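Local coordinates for nicotinate phosphoribosyltransferase (Vibrio cholerae, PDB 4HL7), which probably catalyses the ATP-dependent formation of nicotinate ribonucleotide from nicotinate and 5-phospho-alpha-D-ribose 1-diphosphate, a step of NAD(+) biosynthesis, at residues His238-Asn243 with Arg383-Ile388; His232-Gly237 with Gln249-Arg254; Arg188-Gln193 with Asn355-Trp360. All blocks are in the same frame, centred on the assembly; numbering follows the deposited sequence.

How the interactions relate
Interactions 1 and 2 are neighbours, their centres about 9 Å apart, and both use helix 232-241. The first half of that helix packs on helix 247-258 in interaction 2, and its last turn meets residues 383-388 in interaction 1; Val385 and Ala386 of interaction 1 also touch Met236. Interaction 3 lies on the opposite side of the chain's centre, about 34 and 32 Å from the other two between centres. Along the chain interaction 2 is nested within the loop closed by interaction 3, whereas interaction 1 crosses both of the others. Helix 232-241 thus joins the barrel's parallel-sheet region to the edge of the antiparallel sheet, while interaction 3 ties together two barrel loops.

Interaction 1. Residues His238-Asn243 with Arg383-Ile388; sequences HQALVN and RPVAKI
Gln239 and Ala240, on the last turn of helix 232-241, dock against the edge strand 383-384 of the five-stranded antiparallel sheet and the extended residues that follow it. The Gln239 side chain is the main link: its flat amide lies alongside the Ala386 backbone and engages both of that residue's polar groups, much as a neighbouring strand would. OE1 of Gln239 accepts from Ala386 N at 2.7 Å, the donor slightly tilted from the carbonyl plane, while Gln239 NE2 donates to Ala386 O at 2.9 Å, in the plane of both groups. Two bonds of opposite direction fix the rotation of the amide. Its reach comes from a chain that runs extended beyond CG (chi2 165°).

At the other end of the contact, by Ala240, Arg383 bends at chi2 (143°) and passes the Ala240 methyl, with Arg383 CD 3.9 Å from Ala240 CB, before its NH1 donates to Ala240 O at 2.8 Å. This bond is bent (138° at the hydrogen), the oxygen lying at the guanidinium edge and slightly out of its plane. The acceptor is a carbonyl at the helix C terminus, where a positive charge would probably be favourable. Between the two polar grips, Val385 CG1 rests 4.0 Å from Ala240 CB; Leu377 and Cys380 of strand 372-380 lie beneath Val385. One water donates to both Gln239 O, at 3.0 Å, and Pro384 O, at 2.8 Å.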
loop_
_atom_site.group_PDB
_atom_site.type_symbol
_atom_site.label_atom_id
_atom_site.label_comp_id
_atom_site.label_asym_id
_atom_site.label_seq_id
_atom_site.Cartn_x
_atom_site.Cartn_y
_atom_site.Cartn_z
ATOM N N HIS A 238 12.165 -10.212 -5.914
ATOM C CA HIS A 238 12.906 -10.766 -7.076
ATOM C C HIS A 238 14.367 -10.455 -7.120
ATOM O O HIS A 238 15.128 -11.137 -7.808
ATOM C CB HIS A 238 12.193 -10.446 -8.407
ATOM C CG HIS A 238 10.997 -11.351 -8.649
ATOM N ND1 HIS A 238 9.807 -11.137 -8.052
ATOM C CD2 HIS A 238 10.887 -12.584 -9.304
ATOM C CE1 HIS A 238 8.939 -12.138 -8.382
ATOM N NE2 HIS A 238 9.601 -13.021 -9.153
ATOM N N GLN A 239 14.808 -9.441 -6.379
ATOM C CA GLN A 239 16.270 -9.152 -6.246
ATOM C C GLN A 239 17.045 -10.256 -5.555
ATOM O O GLN A 239 18.276 -10.336 -5.645
ATOM C CB GLN A 239 16.507 -7.808 -5.491
ATOM C CG GLN A 239 15.935 -6.616 -6.243
ATOM C CD GLN A 239 15.848 -5.385 -5.344
ATOM O OE1 GLN A 239 16.434 -5.373 -4.277
ATOM N NE2 GLN A 239 15.092 -4.355 -5.768
ATOM N N ALA A 240 16.332 -11.052 -4.796
ATOM C CA ALA A 240 16.899 -12.216 -4.135
ATOM C C ALA A 240 16.703 -13.514 -4.952
ATOM O O ALA A 240 17.516 -14.461 -4.822
ATOM C CB ALA A 240 16.274 -12.397 -2.742
ATOM N N LEU A 241 15.657 -13.568 -5.761
ATOM C CA LEU A 241 15.245 -14.821 -6.384
ATOM C C LEU A 241 15.863 -15.033 -7.790
ATOM O O LEU A 241 16.023 -16.224 -8.225
ATOM C CB LEU A 241 13.695 -14.844 -6.525
ATOM C CG LEU A 241 12.958 -14.693 -5.187
ATOM C CD1 LEU A 241 11.464 -14.632 -5.462
ATOM C CD2 LEU A 241 13.270 -15.921 -4.387
ATOM N N VAL A 242 16.205 -13.941 -8.481
ATOM C CA VAL A 242 16.923 -14.051 -9.781
ATOM C C VAL A 242 18.115 -13.116 -9.736
ATOM O O VAL A 242 18.367 -12.504 -8.727
ATOM C CB VAL A 242 15.979 -13.676 -10.979
ATOM C CG1 VAL A 242 14.806 -14.695 -10.989
ATOM C CG2 VAL A 242 15.365 -12.231 -10.870
ATOM N N ASN A 243 18.820 -12.926 -10.871
ATOM C CA ASN A 243 19.879 -11.974 -10.813
ATOM C C ASN A 243 19.317 -10.576 -10.615
ATOM O O ASN A 243 18.245 -10.270 -11.105
ATOM C CB ASN A 243 20.761 -12.005 -12.093
ATOM C CG ASN A 243 22.002 -11.152 -11.913
ATOM O OD1 ASN A 243 22.022 -9.963 -12.332
ATOM N ND2 ASN A 243 23.004 -11.707 -11.174
ATOM N N ARG A 383 18.582 -12.963 2.010
ATOM C CA ARG A 383 19.397 -12.005 1.226
ATOM C C ARG A 383 18.771 -10.622 1.323
ATOM O O ARG A 383 17.536 -10.513 1.357
ATOM C CB ARG A 383 19.433 -12.435 -0.266
ATOM C CG ARG A 383 19.979 -13.874 -0.477
ATOM C CD ARG A 383 19.268 -14.633 -1.611
ATOM N NE ARG A 383 19.518 -16.073 -1.479
ATOM C CZ ARG A 383 19.334 -16.948 -2.464
ATOM N NH1 ARG A 383 18.922 -16.533 -3.646
ATOM N NH2 ARG A 383 19.576 -18.246 -2.258
ATOM N N PRO A 384 19.597 -9.565 1.303
ATOM C CA PRO A 384 18.997 -8.221 1.340
ATOM C C PRO A 384 18.230 -7.899 0.065
ATOM O O PRO A 384 18.580 -8.412 -1.032
ATOM C CB PRO A 384 20.214 -7.241 1.405
ATOM C CG PRO A 384 21.434 -8.090 1.447
ATOM C CD PRO A 384 21.057 -9.537 1.121
ATOM N N VAL A 385 17.270 -6.990 0.162
ATOM C CA VAL A 385 16.571 -6.463 -1.029
ATOM C C VAL A 385 16.383 -4.959 -0.772
ATOM O O VAL A 385 16.540 -4.499 0.360
ATOM C CB VAL A 385 15.201 -7.150 -1.272
ATOM C CG1 VAL A 385 15.381 -8.661 -1.506
ATOM C CG2 VAL A 385 14.234 -6.849 -0.098
ATOM N N ALA A 386 16.137 -4.193 -1.813
ATOM C CA ALA A 386 16.123 -2.714 -1.633
ATOM C C ALA A 386 15.123 -2.023 -2.514
ATOM O O ALA A 386 14.763 -2.520 -3.557
ATOM C CB ALA A 386 17.480 -2.123 -1.891
ATOM N N LYS A 387 14.660 -0.864 -2.048
ATOM C CA LYS A 387 13.883 0.012 -2.892
ATOM C C LYS A 387 14.655 1.303 -3.028
ATOM O O LYS A 387 15.186 1.833 -2.051
ATOM C CB LYS A 387 12.523 0.333 -2.278
ATOM C CG LYS A 387 11.680 1.237 -3.146
ATOM C CD LYS A 387 10.327 1.404 -2.510
ATOM C CE LYS A 387 9.721 2.703 -2.934
ATOM N NZ LYS A 387 8.679 3.040 -1.931
ATOM N N ILE A 388 14.707 1.842 -4.241
ATOM C CA ILE A 388 15.493 3.054 -4.436
ATOM C C ILE A 388 14.503 4.253 -4.506
ATOM O O ILE A 388 14.508 5.141 -3.663
ATOM C CB ILE A 388 16.372 2.954 -5.713
ATOM C CG1 ILE A 388 17.460 1.916 -5.493
ATOM C CG2 ILE A 388 17.132 4.277 -5.942
ATOM C CD1 ILE A 388 18.094 1.366 -6.738
HETATM O O HOH W 1 19.303 -10.364 -2.847
#

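Interaction 2. Residues His232-Gly237 with Gln249-Arg254; sequences HEWFMG and QVALER
Ala251 fits its methyl group against two aromatic side chains, Trp234 and Phe235, where the consecutive helices 232-241 and 247-258 pack together. The segment axes approach to 8.7 Å with their directions 125° apart, a steeply crossed helix pair in which the small alanine permits close contact: the CA atoms of Phe235 and Ala251 are 5.4 Å apart.

The tight part is centred on that methyl. Ala251 CB lies 3.5 Å from Phe235 CD2 and 3.7 Å from Trp234 CD1, and CD1 of the indole itself sits over the centre of the Phe235 ring face, so the two aromatics brace one another. Trp234 turns its indole away from its own backbone N (chi1 175°) and toward the second helix, and NE1 donates to Ala251 O at 2.8 Å. The donor stands above the carbonyl plane rather than on a lone pair, yet this bond satisfies the buried indole N-H. Leu252 CD2 meets the Phe235 ring at its edge, near the ring plane, 3.7 Å from Phe235 CE2.

Toward Arg254, which is partly exposed, the contact is looser. Here Trp234 CZ2 touches just the first part of the arginine chain, 3.9 Å from Arg254 CB. The rest bends at chi2 and chi3 and leads away, taking the guanidinium to Tyr34 OH and to a cation-pi contact with Phe33.

The same helix carries near its start His232, predicted to be autophosphorylated though unmodified here, with NE2 bonded to Asp269 OD1; the contact thus packs the helix behind that histidine and may help to place it. Helix 21-33 covers Trp234 through Met26, Ala29 and Ile30. Beneath the pair, strand 265-267 of the parallel sheet supplies Pro267 to Phe235 and Ala266 to Leu252.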
loop_
_atom_site.group_PDB
_atom_site.type_symbol
_atom_site.label_atom_id
_atom_site.label_comp_id
_atom_site.label_asym_id
_atom_site.label_seq_id
_atom_site.Cartn_x
_atom_site.Cartn_y
_atom_site.Cartn_z
ATOM N N HIS A 232 5.519 -2.820 -4.234
ATOM C CA HIS A 232 6.992 -2.861 -4.474
ATOM C C HIS A 232 7.631 -4.176 -4.022
ATOM O O HIS A 232 8.552 -4.663 -4.638
ATOM C CB HIS A 232 7.701 -1.752 -3.698
ATOM C CG HIS A 232 7.312 -0.391 -4.168
ATOM N ND1 HIS A 232 6.471 0.379 -3.474
ATOM C CD2 HIS A 232 7.627 0.303 -5.349
ATOM C CE1 HIS A 232 6.233 1.533 -4.188
ATOM N NE2 HIS A 232 6.954 1.475 -5.324
ATOM N N GLU A 233 7.100 -4.773 -2.956
ATOM C CA GLU A 233 7.731 -6.016 -2.424
ATOM C C GLU A 233 7.800 -7.130 -3.387
ATOM O O GLU A 233 8.718 -7.904 -3.316
ATOM C CB GLU A 233 7.023 -6.519 -1.114
ATOM C CG GLU A 233 5.694 -7.101 -1.346
ATOM C CD GLU A 233 5.097 -7.739 -0.070
ATOM O OE1 GLU A 233 5.610 -8.814 0.403
ATOM O OE2 GLU A 233 4.063 -7.195 0.373
ATOM N N TRP A 234 6.877 -7.193 -4.364
ATOM C CA TRP A 234 6.968 -8.240 -5.375
ATOM C C TRP A 234 8.246 -8.032 -6.215
ATOM O O TRP A 234 9.062 -8.943 -6.459
ATOM C CB TRP A 234 5.709 -8.148 -6.242
ATOM C CG TRP A 234 5.676 -9.084 -7.416
ATOM C CD1 TRP A 234 5.718 -8.753 -8.766
ATOM C CD2 TRP A 234 5.555 -10.534 -7.370
ATOM N NE1 TRP A 234 5.583 -9.892 -9.557
ATOM C CE2 TRP A 234 5.507 -10.996 -8.760
ATOM C CE3 TRP A 234 5.460 -11.475 -6.340
ATOM C CZ2 TRP A 234 5.365 -12.333 -9.086
ATOM C CZ3 TRP A 234 5.343 -12.850 -6.677
ATOM C CH2 TRP A 234 5.259 -13.261 -8.016
ATOM N N PHE A 235 8.494 -6.775 -6.575
ATOM C CA PHE A 235 9.722 -6.479 -7.391
ATOM C C PHE A 235 11.003 -6.597 -6.553
ATOM O O PHE A 235 12.073 -7.075 -7.029
ATOM C CB PHE A 235 9.565 -5.065 -7.937
ATOM C CG PHE A 235 8.361 -4.944 -8.837
ATOM C CD1 PHE A 235 7.127 -4.595 -8.327
ATOM C CD2 PHE A 235 8.443 -5.308 -10.159
ATOM C CE1 PHE A 235 6.001 -4.580 -9.157
ATOM C CE2 PHE A 235 7.301 -5.310 -10.982
ATOM C CZ PHE A 235 6.093 -4.926 -10.470
HETATM N N MSE A 236 10.904 -6.165 -5.289
HETATM C CA MSE A 236 12.087 -6.196 -4.401
HETATM C C MSE A 236 12.440 -7.645 -4.111
HETATM O O MSE A 236 13.597 -8.007 -4.162
HETATM C CB MSE A 236 11.684 -5.494 -3.064
HETATM C CG MSE A 236 11.627 -3.978 -3.297
HETATM SE SE MSE A 236 10.658 -3.182 -1.751
HETATM C CE MSE A 236 12.196 -3.222 -0.535
ATOM N N GLY A 237 11.431 -8.492 -3.809
ATOM C CA GLY A 237 11.735 -9.920 -3.523
ATOM C C GLY A 237 12.506 -10.572 -4.677
ATOM O O GLY A 237 13.374 -11.410 -4.472
ATOM N N GLN A 249 12.229 -7.054 -14.422
ATOM C CA GLN A 249 11.634 -7.660 -15.588
ATOM C C GLN A 249 10.978 -8.994 -15.323
ATOM O O GLN A 249 9.841 -9.222 -15.785
ATOM C CB GLN A 249 12.648 -7.792 -16.736
ATOM C CG GLN A 249 11.828 -7.882 -18.021
ATOM C CD GLN A 249 12.650 -7.666 -19.231
ATOM O OE1 GLN A 249 12.553 -6.646 -19.896
ATOM N NE2 GLN A 249 13.477 -8.624 -19.519
ATOM N N VAL A 250 11.651 -9.854 -14.577
ATOM C CA VAL A 250 11.063 -11.166 -14.235
ATOM C C VAL A 250 9.806 -10.984 -13.383
ATOM O O VAL A 250 8.795 -11.674 -13.576
ATOM C CB VAL A 250 12.073 -12.100 -13.537
ATOM C CG1 VAL A 250 11.336 -13.283 -12.912
ATOM C CG2 VAL A 250 13.198 -12.504 -14.541
ATOM N N ALA A 251 9.852 -10.026 -12.439
ATOM C CA ALA A 251 8.686 -9.799 -11.577
ATOM C C ALA A 251 7.513 -9.326 -12.451
ATOM O O ALA A 251 6.351 -9.766 -12.265
ATOM C CB ALA A 251 9.013 -8.756 -10.511
ATOM N N LEU A 252 7.796 -8.426 -13.432
ATOM C CA LEU A 252 6.683 -8.047 -14.367
ATOM C C LEU A 252 6.100 -9.254 -15.139
ATOM O O LEU A 252 4.871 -9.405 -15.234
ATOM C CB LEU A 252 7.107 -6.937 -15.370
ATOM C CG LEU A 252 7.497 -5.548 -14.767
ATOM C CD1 LEU A 252 8.290 -4.769 -15.776
ATOM C CD2 LEU A 252 6.169 -4.829 -14.427
ATOM N N GLU A 253 6.961 -10.093 -15.696
ATOM C CA GLU A 253 6.516 -11.243 -16.439
ATOM C C GLU A 253 5.743 -12.220 -15.569
ATOM O O GLU A 253 4.731 -12.772 -15.989
ATOM C CB GLU A 253 7.762 -11.928 -17.076
ATOM C CG GLU A 253 8.372 -10.991 -18.123
ATOM C CD GLU A 253 9.656 -11.563 -18.675
ATOM O OE1 GLU A 253 10.318 -12.280 -17.935
ATOM O OE2 GLU A 253 9.985 -11.278 -19.828
ATOM N N ARG A 254 6.227 -12.467 -14.362
ATOM C CA ARG A 254 5.649 -13.520 -13.536
ATOM C C ARG A 254 4.302 -13.100 -12.955
ATOM O O ARG A 254 3.490 -13.945 -12.644
ATOM C CB ARG A 254 6.593 -13.891 -12.411
ATOM C CG ARG A 254 7.732 -14.739 -12.985
ATOM C CD ARG A 254 8.229 -15.789 -12.027
ATOM N NE ARG A 254 8.489 -17.051 -12.743
ATOM C CZ ARG A 254 8.868 -18.172 -12.151
ATOM N NH1 ARG A 254 9.075 -18.179 -10.837
ATOM N NH2 ARG A 254 9.080 -19.282 -12.875
#

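Interaction 3. Residues Arg188-Gln193 with Asn355-Trp360; sequences RRFSSQ and NDLANW
The loop after barrel strand 181-183 and the chain just past the short helix 351-354, which follows the adjacent parallel strand 344-349, meet where Asn355 reaches across to Arg188 and Phe190. Asn355 ND2 donates to Arg188 O at 2.8 Å, tilted from the carbonyl plane. A chi1 of -155° turns the Asn355 amide away from its own N and across to the other loop. Asn355 OD1 comes in at the edge of the Phe190 ring, in the ring plane and 3.8 Å from CD1, with amide and ring nearly perpendicular (86°). OD1 is also bonded to Tyr368 OH, so both ends of this buried amide are held. Farther out on the ring, Phe190 CE1 packs against Leu357 CD1 at 4.0 Å. An Asx turn, Ala358 N to Asp356 OD2, shapes the chain beside Leu357.

The Arg188 side chain heads away from the contact, bonding Ile373 O; a sulfate ion, probably from the crystallisation liquor, lies about 5 Å from it and may mark an anion pocket. Just past Phe190, Ser191 N-caps helix 192-205. Helix 131-147 lies against Arg188, Arg189 and Asn355, and helix 155-174 covers Leu357 through Pro156.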
loop_
_atom_site.group_PDB
_atom_site.type_symbol
_atom_site.label_atom_id
_atom_site.label_comp_id
_atom_site.label_asym_id
_atom_site.label_seq_id
_atom_site.Cartn_x
_atom_site.Cartn_y
_atom_site.Cartn_z
ATOM N N ARG A 188 -3.519 3.034 7.119
ATOM C CA ARG A 188 -3.321 4.117 8.136
ATOM C C ARG A 188 -4.612 4.767 8.580
ATOM O O ARG A 188 -4.647 5.948 8.937
ATOM C CB ARG A 188 -2.270 5.157 7.698
ATOM C CG ARG A 188 -0.803 4.740 7.932
ATOM C CD ARG A 188 0.118 5.647 7.087
ATOM N NE ARG A 188 1.467 5.117 6.833
ATOM C CZ ARG A 188 1.883 4.555 5.686
ATOM N NH1 ARG A 188 1.045 4.363 4.649
ATOM N NH2 ARG A 188 3.161 4.153 5.580
ATOM N N ARG A 189 -5.670 3.974 8.625
ATOM C CA ARG A 189 -6.958 4.529 9.067
ATOM C C ARG A 189 -6.914 4.948 10.522
ATOM O O ARG A 189 -6.174 4.373 11.334
ATOM C CB ARG A 189 -8.102 3.539 8.875
ATOM C CG ARG A 189 -7.969 2.233 9.704
ATOM C CD ARG A 189 -8.757 1.161 8.996
ATOM N NE ARG A 189 -8.719 -0.056 9.801
ATOM C CZ ARG A 189 -9.176 -1.225 9.383
ATOM N NH1 ARG A 189 -9.776 -1.315 8.184
ATOM N NH2 ARG A 189 -9.101 -2.294 10.202
ATOM N N PHE A 190 -7.750 5.923 10.887
ATOM C CA PHE A 190 -7.878 6.290 12.291
ATOM C C PHE A 190 -8.429 5.065 13.090
ATOM O O PHE A 190 -7.977 4.787 14.208
ATOM C CB PHE A 190 -8.867 7.460 12.433
ATOM C CG PHE A 190 -9.056 7.933 13.859
ATOM C CD1 PHE A 190 -8.208 8.918 14.403
ATOM C CD2 PHE A 190 -10.097 7.452 14.640
ATOM C CE1 PHE A 190 -8.368 9.333 15.703
ATOM C CE2 PHE A 190 -10.266 7.882 15.965
ATOM C CZ PHE A 190 -9.395 8.826 16.488
ATOM N N SER A 191 -9.406 4.361 12.484
ATOM C CA SER A 191 -10.047 3.205 13.072
ATOM C C SER A 191 -10.821 2.510 11.953
ATOM O O SER A 191 -11.088 3.120 10.925
ATOM C CB SER A 191 -10.983 3.605 14.238
ATOM O OG SER A 191 -12.106 4.331 13.741
ATOM N N SER A 192 -11.147 1.231 12.127
ATOM C CA SER A 192 -11.965 0.541 11.112
ATOM C C SER A 192 -13.377 1.188 11.000
ATOM O O SER A 192 -13.965 1.224 9.893
ATOM C CB SER A 192 -12.035 -0.980 11.394
ATOM O OG SER A 192 -12.584 -1.212 12.675
ATOM N N GLN A 193 -13.922 1.669 12.128
ATOM C CA GLN A 193 -15.229 2.377 12.152
ATOM C C GLN A 193 -15.177 3.649 11.335
ATOM O O GLN A 193 -16.122 3.935 10.555
ATOM C CB GLN A 193 -15.714 2.660 13.599
ATOM C CG GLN A 193 -17.155 3.201 13.719
ATOM C CD GLN A 193 -18.156 2.269 13.076
ATOM O OE1 GLN A 193 -18.127 1.091 13.315
ATOM N NE2 GLN A 193 -18.949 2.787 12.165
ATOM N N ASN A 355 -7.899 9.195 7.710
ATOM C CA ASN A 355 -7.236 9.659 8.926
ATOM C C ASN A 355 -6.915 11.145 8.868
ATOM O O ASN A 355 -5.756 11.552 8.972
ATOM C CB ASN A 355 -5.944 8.849 9.125
ATOM C CG ASN A 355 -5.519 8.802 10.590
ATOM O OD1 ASN A 355 -5.960 9.597 11.404
ATOM N ND2 ASN A 355 -4.656 7.878 10.916
ATOM N N ASP A 356 -7.958 11.940 8.746
ATOM C CA ASP A 356 -7.798 13.379 8.618
ATOM C C ASP A 356 -8.818 14.037 9.558
ATOM O O ASP A 356 -10.029 13.877 9.387
ATOM C CB ASP A 356 -8.027 13.818 7.161
ATOM C CG ASP A 356 -7.851 15.361 6.987
ATOM O OD1 ASP A 356 -7.998 15.898 5.853
ATOM O OD2 ASP A 356 -7.534 16.002 8.016
ATOM N N LEU A 357 -8.316 14.760 10.563
ATOM C CA LEU A 357 -9.196 15.449 11.533
ATOM C C LEU A 357 -9.024 16.960 11.388
ATOM O O LEU A 357 -9.406 17.738 12.274
ATOM C CB LEU A 357 -8.868 15.039 12.993
ATOM C CG LEU A 357 -9.080 13.542 13.270
ATOM C CD1 LEU A 357 -8.830 13.229 14.740
ATOM C CD2 LEU A 357 -10.513 13.218 12.899
ATOM N N ALA A 358 -8.476 17.351 10.248
ATOM C CA ALA A 358 -8.287 18.759 9.925
ATOM C C ALA A 358 -7.557 19.486 11.084
ATOM O O ALA A 358 -7.948 20.554 11.488
ATOM C CB ALA A 358 -9.638 19.425 9.601
ATOM N N ASN A 359 -6.500 18.882 11.608
ATOM C CA ASN A 359 -5.648 19.552 12.581
ATOM C C ASN A 359 -6.339 19.787 13.909
ATOM O O ASN A 359 -5.927 20.642 14.675
ATOM C CB ASN A 359 -5.130 20.912 12.042
ATOM C CG ASN A 359 -4.255 20.752 10.816
ATOM O OD1 ASN A 359 -3.592 19.727 10.641
ATOM N ND2 ASN A 359 -4.247 21.774 9.955
ATOM N N TRP A 360 -7.427 19.065 14.155
ATOM C CA TRP A 360 -8.122 19.123 15.422
ATOM C C TRP A 360 -7.168 19.131 16.613
ATOM O O TRP A 360 -6.292 18.316 16.685
ATOM C CB TRP A 360 -9.080 17.941 15.544
ATOM C CG TRP A 360 -9.925 18.064 16.798
ATOM C CD1 TRP A 360 -11.005 18.906 17.008
ATOM C CD2 TRP A 360 -9.772 17.310 18.049
ATOM N NE1 TRP A 360 -11.520 18.738 18.291
ATOM C CE2 TRP A 360 -10.842 17.756 18.939
ATOM C CE3 TRP A 360 -8.908 16.329 18.480
ATOM C CZ2 TRP A 360 -10.985 17.259 20.216
ATOM C CZ3 TRP A 360 -9.075 15.806 19.755
ATOM C CH2 TRP A 360 -10.088 16.264 20.605
#